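Local coordinates for protein transcriptional regulator, TetR family (Cytophaga hutchinsonii, PDB 3EUP) that probably binds operator DNA through an N-terminal helix-turn-helix domain and regulates transcription as a dimeric TetR-family regulator, at residues A21-V26 and A30-T35. Sequence-based numbering, arbitrary orientation.
Sequences APVFNV and AGTSLT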
loop_
_atom_site.group_PDB
_atom_site.type_symbol
_atom_site.label_atom_id
_atom_site.label_comp_id
_atom_site.label_asym_id
_atom_site.label_seq_id
_atom_site.Cartn_x
_atom_site.Cartn_y
_atom_site.Cartn_z
ATOM N N ALA A 21 -0.917 -8.603 18.053
ATOM C CA ALA A 21 -0.342 -8.267 16.734
ATOM C C ALA A 21 -1.358 -8.352 15.570
ATOM O O ALA A 21 -1.308 -7.520 14.643
ATOM C CB ALA A 21 0.893 -9.128 16.433
ATOM N N PRO A 22 -2.260 -9.341 15.582
ATOM C CA PRO A 22 -3.294 -9.389 14.522
ATOM C C PRO A 22 -4.292 -8.240 14.625
ATOM O O PRO A 22 -4.823 -7.780 13.606
ATOM C CB PRO A 22 -4.013 -10.720 14.797
ATOM C CG PRO A 22 -3.056 -11.509 15.582
ATOM C CD PRO A 22 -2.285 -10.555 16.407
ATOM N N VAL A 23 -4.555 -7.761 15.840
ATOM C CA VAL A 23 -5.452 -6.631 16.012
ATOM C C VAL A 23 -4.740 -5.371 15.513
ATOM O O VAL A 23 -5.348 -4.555 14.801
ATOM C CB VAL A 23 -5.874 -6.389 17.486
ATOM C CG1 VAL A 23 -6.902 -5.304 17.547
ATOM C CG2 VAL A 23 -6.433 -7.693 18.131
ATOM N N PHE A 24 -3.485 -5.143 15.897
ATOM C CA PHE A 24 -2.835 -3.926 15.382
ATOM C C PHE A 24 -2.737 -3.971 13.859
ATOM O O PHE A 24 -2.912 -2.956 13.198
ATOM C CB PHE A 24 -1.452 -3.686 15.964
ATOM C CG PHE A 24 -1.475 -3.157 17.354
ATOM C CD1 PHE A 24 -1.893 -1.845 17.619
ATOM C CD2 PHE A 24 -1.144 -3.980 18.408
ATOM C CE1 PHE A 24 -1.927 -1.344 18.935
ATOM C CE2 PHE A 24 -1.190 -3.505 19.740
ATOM C CZ PHE A 24 -1.571 -2.193 19.995
ATOM N N ASN A 25 -2.440 -5.135 13.302
ATOM C CA ASN A 25 -2.237 -5.260 11.855
ATOM C C ASN A 25 -3.505 -4.945 11.064
ATOM O O ASN A 25 -3.409 -4.468 9.942
ATOM C CB ASN A 25 -1.689 -6.627 11.463
ATOM C CG ASN A 25 -1.051 -6.633 10.095
ATOM O OD1 ASN A 25 -0.362 -5.682 9.701
ATOM N ND2 ASN A 25 -1.283 -7.695 9.355
ATOM N N VAL A 26 -4.660 -5.154 11.679
ATOM C CA VAL A 26 -5.975 -4.937 11.057
ATOM C C VAL A 26 -6.555 -3.556 11.357
ATOM O O VAL A 26 -6.962 -2.831 10.445
ATOM C CB VAL A 26 -6.962 -6.037 11.525
ATOM C CG1 VAL A 26 -8.457 -5.662 11.209
ATOM C CG2 VAL A 26 -6.600 -7.327 10.856
ATOM N N ALA A 30 -4.448 3.714 15.764
ATOM C CA ALA A 30 -5.613 4.573 16.113
ATOM C C ALA A 30 -6.872 3.755 16.317
ATOM O O ALA A 30 -7.675 4.101 17.159
ATOM C CB ALA A 30 -5.864 5.684 15.059
ATOM N N GLY A 31 -7.060 2.679 15.565
ATOM C CA GLY A 31 -8.283 1.910 15.687
ATOM C C GLY A 31 -8.265 0.856 16.796
ATOM O O GLY A 31 -9.279 0.203 17.071
ATOM N N THR A 32 -7.111 0.665 17.429
ATOM C CA THR A 32 -6.991 -0.373 18.441
ATOM C C THR A 32 -7.171 0.271 19.788
ATOM O O THR A 32 -6.406 1.158 20.146
ATOM C CB THR A 32 -5.625 -1.101 18.333
ATOM O OG1 THR A 32 -5.576 -1.791 17.067
ATOM C CG2 THR A 32 -5.447 -2.124 19.467
ATOM N N SER A 33 -8.205 -0.148 20.509
ATOM C CA SER A 33 -8.539 0.415 21.825
ATOM C C SER A 33 -8.072 -0.508 22.943
ATOM O O SER A 33 -7.639 -1.632 22.709
ATOM C CB SER A 33 -10.054 0.554 21.975
ATOM O OG SER A 33 -10.632 -0.735 22.160
ATOM N N LEU A 34 -8.189 -0.029 24.165
ATOM C CA LEU A 34 -7.808 -0.835 25.338
ATOM C C LEU A 34 -8.643 -2.080 25.445
ATOM O O LEU A 34 -8.116 -3.143 25.766
ATOM C CB LEU A 34 -7.954 -0.037 26.618
ATOM C CG LEU A 34 -7.678 -0.810 27.918
ATOM C CD1 LEU A 34 -6.207 -1.310 27.896
ATOM C CD2 LEU A 34 -7.987 0.060 29.112
ATOM N N THR A 35 -9.941 -1.973 25.170
ATOM C CA THR A 35 -10.793 -3.150 25.295
ATOM C C THR A 35 -10.531 -4.150 24.162
ATOM O O THR A 35 -10.761 -5.346 24.319
ATOM C CB THR A 35 -12.269 -2.791 25.356
ATOM O OG1 THR A 35 -12.707 -2.402 24.056
ATOM C CG2 THR A 35 -12.492 -1.654 26.305
#
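Thr32 reaches back from the turn after helix 10-31 and sets its side chain against Val23 and Phe24 of that same helix. Starting at Thr32 CB, which lies 3.8 Å from Phe24 CE1, the side chain splits into a polar and an apolar branch. A chi1 of -65° sets OG1 beside the backbone N and leaves the methyl CG2 anti to it, over one face of the Phe24 ring. Thr32 CG2 sits 4.0 Å from the centroid of that ring and 26° off the normal, which meets the criteria for a CH-pi contact, and its shift toward the rim puts it 3.6 Å from Phe24 CE1. Thr32 OG1 lies 3.7 Å from Phe24 CD1 and 3.8 Å from Val23 CG1, but its hydrogen bond goes to Gly28 O, a bond back to helix 10-31 that fixes the rotation of the group. The Phe24 side chain also packs on Leu37 of helix 34-41, which touches Thr32 too, and on Val58 and Ala62 of helix 55-78, within what is, by family, the TetR helix-turn-helix domain. Replacing Phe24 by alanine is likely to take the aromatic face from the Thr32 methyl and open a gap among these three helices. Van der Waals and CH-pi contact thus joins the two segments, while the buried hydroxyl is satisfied by a backbone carbonyl.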